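Local coordinates for putative integron gene cassette protein (Uncultured bacterium, PDB 3GHJ) that is of unknown function but belongs to the glyoxalase/bleomycin resistance protein/dioxygenase superfamily, whose members often bind metals or small molecules, at residues T47-F52 with K108-H113; G114-E119 with S125-D130. The protein carries 1 engineered substitution. All coordinates share one frame; numbering follows the deposited sequence. Where two conformers were deposited one is given.

Contact 1 of 2, residues T47-F52 with K108-H113; sequences TEILGF and KGVSVH
Ile-49 and Lys-108 lie alongside each other where the two helices of a glyoxalase-type fold end, one in each beta-alpha-beta-beta-beta half. Residues 47-49 belong to the last part of helix 39-49 and include a wider pi-type turn; Gly-51, with positive phi, is the first residue to leave helical angles. Residues 108-113 form the loop that leads from helix 98-107 to strand 113-118. The two side chains run antiparallel, each passing the other's flank: the lysine runs back along the helix end as the isoleucine reaches forward to the loop. The lysine chain is fully stretched, chi2 to chi4 all near 180°, which lays its methylenes against the branched isoleucine, Lys-108 CD coming 3.9 Å from Ile-49 CG2. The same extension carries the ammonium group to carbonyls near the helix C terminus. Lys-108 NZ donates to Ile-49 O at 3.1 Å. It sits tilted 20° from the carbonyl plane and well off the C=O direction (117°). A second, weak bond of 3.3 Å joins Lys-108 NZ to Glu-48 O. A positive charge here would probably also be favoured by the negative end of the helix dipole. A lysine therefore suits the place twice over: its apolar stem packs and its tip binds carbonyl oxygens, while its exposed position keeps the charge near solvent.

The loop is turned into place by a Schellman motif that closes helix 98-107, with Gly-109 as its C-prime residue at positive phi. After that turn Val-110 faces the first helix; short and branched, it offers methyls to Ile-49 and to Phe-45, Leu-105 and Phe-128. Ile-49 likewise touches Leu-105, so its apolar chain bridges the helix ends. At its far end, Ile-49 CD1 meets Val-110 CG2 at 4.0 Å.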
loop_
_atom_site.group_PDB
_atom_site.type_symbol
_atom_site.label_atom_id
_atom_site.label_comp_id
_atom_site.label_asym_id
_atom_site.label_seq_id
_atom_site.Cartn_x
_atom_site.Cartn_y
_atom_site.Cartn_z
ATOM N N THR A 47 2.141 13.573 8.863
ATOM C CA THR A 47 1.038 14.348 9.422
ATOM C C THR A 47 1.049 15.809 8.951
ATOM O O THR A 47 0.021 16.341 8.547
ATOM C CB THR A 47 1.019 14.296 10.964
ATOM O OG1 THR A 47 2.237 14.848 11.487
ATOM C CG2 THR A 47 0.860 12.871 11.463
ATOM N N GLU A 48 2.210 16.447 8.973
ATOM C CA GLU A 48 2.255 17.885 8.697
ATOM C C GLU A 48 2.324 18.203 7.211
ATOM O O GLU A 48 1.758 19.200 6.757
ATOM C CB GLU A 48 3.423 18.540 9.438
ATOM C CG GLU A 48 3.332 18.395 10.947
ATOM C CD GLU A 48 4.526 18.989 11.667
ATOM O OE1 GLU A 48 5.332 19.680 11.012
ATOM O OE2 GLU A 48 4.659 18.764 12.888
ATOM N N ILE A 49 3.024 17.372 6.446
ATOM C CA ILE A 49 3.135 17.614 5.020
ATOM C C ILE A 49 2.023 16.912 4.245
ATOM O O ILE A 49 1.322 17.542 3.456
ATOM C CB ILE A 49 4.534 17.266 4.469
ATOM C CG1 ILE A 49 5.570 18.205 5.094
ATOM C CG2 ILE A 49 4.569 17.406 2.948
ATOM C CD1 ILE A 49 6.933 18.150 4.449
ATOM N N LEU A 50 1.830 15.619 4.489
ATOM C CA LEU A 50 0.755 14.903 3.802
ATOM C C LEU A 50 -0.621 15.050 4.459
ATOM O O LEU A 50 -1.636 14.750 3.838
ATOM C CB LEU A 50 1.104 13.419 3.621
ATOM C CG LEU A 50 2.373 13.148 2.803
ATOM C CD1 LEU A 50 2.546 11.649 2.590
ATOM C CD2 LEU A 50 2.331 13.877 1.462
ATOM N N GLY A 51 -0.654 15.504 5.709
ATOM C CA GLY A 51 -1.930 15.796 6.348
ATOM C C GLY A 51 -2.656 14.591 6.911
ATOM O O GLY A 51 -3.845 14.668 7.232
ATOM N N PHE A 52 -1.950 13.476 7.050
ATOM C CA PHE A 52 -2.576 12.302 7.637
ATOM C C PHE A 52 -2.865 12.541 9.117
ATOM O O PHE A 52 -2.183 13.337 9.782
ATOM C CB PHE A 52 -1.713 11.055 7.404
ATOM C CG PHE A 52 -1.487 10.744 5.945
ATOM C CD1 PHE A 52 -2.295 11.308 4.960
ATOM C CD2 PHE A 52 -0.493 9.860 5.567
ATOM C CE1 PHE A 52 -2.093 11.016 3.617
ATOM C CE2 PHE A 52 -0.284 9.558 4.226
ATOM C CZ PHE A 52 -1.088 10.132 3.251
ATOM N N LYS A 108 6.476 23.234 0.691
ATOM C CA LYS A 108 6.888 22.678 1.975
ATOM C C LYS A 108 8.285 22.070 1.878
ATOM O O LYS A 108 8.727 21.381 2.797
ATOM C CB LYS A 108 5.878 21.630 2.454
ATOM C CG LYS A 108 4.533 22.217 2.870
ATOM C CD LYS A 108 3.519 21.121 3.179
ATOM C CE LYS A 108 2.158 21.705 3.550
ATOM N NZ LYS A 108 1.139 20.652 3.849
ATOM N N GLY A 109 8.964 22.329 0.763
ATOM C CA GLY A 109 10.342 21.915 0.570
ATOM C C GLY A 109 10.534 20.535 -0.031
ATOM O O GLY A 109 11.635 19.998 -0.004
ATOM N N VAL A 110 9.469 19.964 -0.585
ATOM C CA VAL A 110 9.548 18.632 -1.180
ATOM C C VAL A 110 9.686 18.710 -2.692
ATOM O O VAL A 110 8.847 19.310 -3.363
ATOM C CB VAL A 110 8.281 17.810 -0.848
ATOM C CG1 VAL A 110 8.338 16.424 -1.508
ATOM C CG2 VAL A 110 8.102 17.699 0.664
ATOM N N SER A 111 10.735 18.094 -3.234
ATOM C CA SER A 111 10.954 18.071 -4.680
ATOM C C SER A 111 10.018 17.094 -5.386
ATOM O O SER A 111 9.957 15.912 -5.040
ATOM C CB SER A 111 12.407 17.716 -4.997
ATOM O OG SER A 111 13.278 18.730 -4.537
ATOM N N VAL A 112 9.303 17.584 -6.391
ATOM C CA VAL A 112 8.288 16.785 -7.062
ATOM C C VAL A 112 8.608 16.586 -8.532
ATOM O O VAL A 112 8.978 17.534 -9.238
ATOM C CB VAL A 112 6.884 17.425 -6.924
ATOM C CG1 VAL A 112 5.822 16.573 -7.618
ATOM C CG2 VAL A 112 6.534 17.642 -5.456
ATOM N N HIS A 113 8.507 15.340 -8.978
ATOM C CA HIS A 113 8.682 15.001 -10.379
ATOM C C HIS A 113 7.326 14.739 -11.009
ATOM O O HIS A 113 6.469 14.074 -10.421
ATOM C CB HIS A 113 9.580 13.769 -10.531
ATOM C CG HIS A 113 9.741 13.310 -11.948
ATOM N ND1 HIS A 113 10.582 13.938 -12.842
ATOM C CD2 HIS A 113 9.170 12.286 -12.624
ATOM C CE1 HIS A 113 10.521 13.321 -14.009
ATOM N NE2 HIS A 113 9.672 12.315 -13.904
#

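Contact 2 of 2, residues G114-E119 with S125-D130; sequences GPVNQE and SLYFAD. Engineered in segment 114-119: Gln-118 (natural residue Leu).
Gln-118 sets CG opposite its carbonyl carbon and beside the backbone N (chi1 -48°), and a bend at chi2 (-75°) then turns the amide to Ser-125 and Tyr-127, which come from the facing strand. Gln-118 is an engineered residue, leucine in the natural sequence, so its polar contacts belong to this variant. Gln-118 NE2 donates a nearly straight bond to Ser-125 OG, 3.2 Å long, with the hydroxyl oxygen close to the amide plane. Gln-118 NE2 also approaches Tyr-127 OH to 2.8 Å, at the ring's edge, the amide and ring planes standing 85° apart. The short serine side chain carries one hydroxyl that meets both Gln-118 and Glu-137, its stronger partner.

Next to these polar groups, on the strand backbones, Val-116 and Ser-125 form an antiparallel hydrogen-bonded pair: Val-116 N to Ser-125 O and Ser-125 N to Val-116 O are both 2.9 Å. Val-116 crosses the tyrosine at about a right angle, Val-116 CG2 lying in the ring plane 4.0 Å from Tyr-127 CE1; a beta-branched residue suits both the strand and this edge contact. Pro-115, after a cis peptide bond, brings its CA 3.3 Å from Ser-125 O in a CA-H...O contact. Pro-115 and Leu-126 run alongside each other, Pro-115 CD meeting Leu-126 CD2 at 4.1 Å in an apolar contact. Gly-114 takes a positive phi, a conformation that suits glycine.

The hairpin forms one border of its four-stranded sheet: within this chain strand 113-118 is outermost and 123-129 lies between it and 135-140, while helix 98-107 covers Pro-115 and Leu-126.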
loop_
_atom_site.group_PDB
_atom_site.type_symbol
_atom_site.label_atom_id
_atom_site.label_comp_id
_atom_site.label_asym_id
_atom_site.label_seq_id
_atom_site.Cartn_x
_atom_site.Cartn_y
_atom_site.Cartn_z
ATOM N N GLY A 114 7.126 15.268 -12.209
ATOM C CA GLY A 114 5.876 15.089 -12.912
ATOM C C GLY A 114 5.176 16.428 -13.040
ATOM O O GLY A 114 5.746 17.450 -12.647
ATOM N N PRO A 115 3.927 16.427 -13.528
ATOM C CA PRO A 115 3.137 15.222 -13.802
ATOM C C PRO A 115 3.682 14.348 -14.923
ATOM O O PRO A 115 4.194 14.840 -15.931
ATOM C CB PRO A 115 1.761 15.773 -14.183
ATOM C CG PRO A 115 2.000 17.202 -14.581
ATOM C CD PRO A 115 3.166 17.667 -13.780
ATOM N N VAL A 116 3.562 13.041 -14.724
ATOM C CA VAL A 116 3.909 12.054 -15.725
ATOM C C VAL A 116 2.623 11.390 -16.189
ATOM O O VAL A 116 1.869 10.850 -15.378
ATOM C CB VAL A 116 4.801 10.963 -15.122
ATOM C CG1 VAL A 116 5.042 9.846 -16.138
ATOM C CG2 VAL A 116 6.108 11.557 -14.622
ATOM N N ASN A 117 2.360 11.427 -17.489
ATOM C CA ASN A 117 1.192 10.755 -18.033
ATOM C C ASN A 117 1.436 9.254 -18.130
ATOM O O ASN A 117 2.480 8.819 -18.610
ATOM C CB ASN A 117 0.831 11.317 -19.412
ATOM C CG ASN A 117 0.164 12.678 -19.329
ATOM O OD1 ASN A 117 -0.461 13.020 -18.324
ATOM N ND2 ASN A 117 0.287 13.459 -20.396
ATOM N N GLN A 118 0.478 8.476 -17.636
ATOM C CA GLN A 118 0.515 7.023 -17.740
ATOM C C GLN A 118 -0.566 6.629 -18.727
ATOM O O GLN A 118 -1.676 6.266 -18.337
ATOM C CB GLN A 118 0.221 6.384 -16.380
ATOM C CG GLN A 118 1.015 6.985 -15.225
ATOM C CD GLN A 118 2.470 6.549 -15.226
ATOM O OE1 GLN A 118 2.933 5.895 -16.161
ATOM N NE2 GLN A 118 3.196 6.908 -14.173
ATOM N N GLU A 119 -0.247 6.742 -20.014
ATOM C CA GLU A 119 -1.243 6.571 -21.064
ATOM C C GLU A 119 -1.925 5.211 -20.975
ATOM O O GLU A 119 -3.152 5.115 -21.069
ATOM C CB GLU A 119 -0.603 6.749 -22.445
ATOM C CG GLU A 119 -0.118 8.165 -22.736
ATOM C CD GLU A 119 0.577 8.297 -24.081
ATOM O OE1 GLU A 119 0.860 7.261 -24.721
ATOM O OE2 GLU A 119 0.842 9.444 -24.497
ATOM N N SER A 125 0.592 10.845 -12.784
ATOM C CA SER A 125 1.313 10.619 -11.533
ATOM C C SER A 125 2.239 11.760 -11.164
ATOM O O SER A 125 2.823 12.416 -12.031
ATOM C CB SER A 125 2.154 9.347 -11.613
ATOM O OG SER A 125 1.353 8.200 -11.835
ATOM N N LEU A 126 2.378 11.994 -9.865
ATOM C CA LEU A 126 3.451 12.807 -9.329
ATOM C C LEU A 126 4.315 11.931 -8.454
ATOM O O LEU A 126 3.796 11.072 -7.742
ATOM C CB LEU A 126 2.906 13.924 -8.449
ATOM C CG LEU A 126 2.047 14.980 -9.132
ATOM C CD1 LEU A 126 1.431 15.856 -8.067
ATOM C CD2 LEU A 126 2.921 15.795 -10.094
ATOM N N TYR A 127 5.620 12.173 -8.465
ATOM C CA TYR A 127 6.558 11.367 -7.694
ATOM C C TYR A 127 7.369 12.227 -6.746
ATOM O O TYR A 127 7.819 13.313 -7.116
ATOM C CB TYR A 127 7.502 10.617 -8.633
ATOM C CG TYR A 127 6.810 9.597 -9.502
ATOM C CD1 TYR A 127 6.448 9.902 -10.810
ATOM C CD2 TYR A 127 6.497 8.335 -9.010
ATOM C CE1 TYR A 127 5.803 8.966 -11.612
ATOM C CE2 TYR A 127 5.856 7.391 -9.806
ATOM C CZ TYR A 127 5.519 7.714 -11.104
ATOM O OH TYR A 127 4.887 6.779 -11.897
ATOM N N PHE A 128 7.567 11.749 -5.527
ATOM C CA PHE A 128 8.350 12.475 -4.536
ATOM C C PHE A 128 8.818 11.505 -3.472
ATOM O O PHE A 128 8.335 10.366 -3.397
ATOM C CB PHE A 128 7.530 13.609 -3.897
ATOM C CG PHE A 128 6.291 13.141 -3.168
ATOM C CD1 PHE A 128 5.124 12.875 -3.865
ATOM C CD2 PHE A 128 6.303 12.976 -1.788
ATOM C CE1 PHE A 128 3.974 12.449 -3.195
ATOM C CE2 PHE A 128 5.162 12.549 -1.108
ATOM C CZ PHE A 128 3.997 12.283 -1.815
ATOM N N ALA A 129 9.763 11.951 -2.655
ATOM C CA ALA A 129 10.350 11.139 -1.597
ATOM C C ALA A 129 9.802 11.497 -0.222
ATOM O O ALA A 129 9.464 12.652 0.041
ATOM C CB ALA A 129 11.880 11.291 -1.606
ATOM N N ASP A 130 9.709 10.503 0.662
ATOM C CA ASP A 130 9.537 10.784 2.078
ATOM C C ASP A 130 10.933 10.963 2.716
ATOM O O ASP A 130 11.943 10.921 2.002
ATOM C CB ASP A 130 8.644 9.721 2.767
ATOM C CG ASP A 130 9.390 8.461 3.168
ATOM O OD1 ASP A 130 10.534 8.240 2.734
ATOM O OD2 ASP A 130 8.791 7.682 3.932
#

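From the N terminus, the chain passes through strand 28-36 and helix 39-49, then builds strands 53-58, 63-68 and 73-79 of the first sheet before entering the second half with strand 88-93 and helix 98-107. Contact 1 closes this long loop, joining the ends of the two helices. Contact 2 follows directly and closes a short hairpin, so the two are in series, neither nesting nor crossing. They meet where the loop becomes strand: His-113 N lies 2.8 Å from Tyr-127 O, a probable hydrogen bond, and Ser-111 O packs against Phe-128 CB. Residues 108-113 thus link the helix junction to the edge of the second sheet.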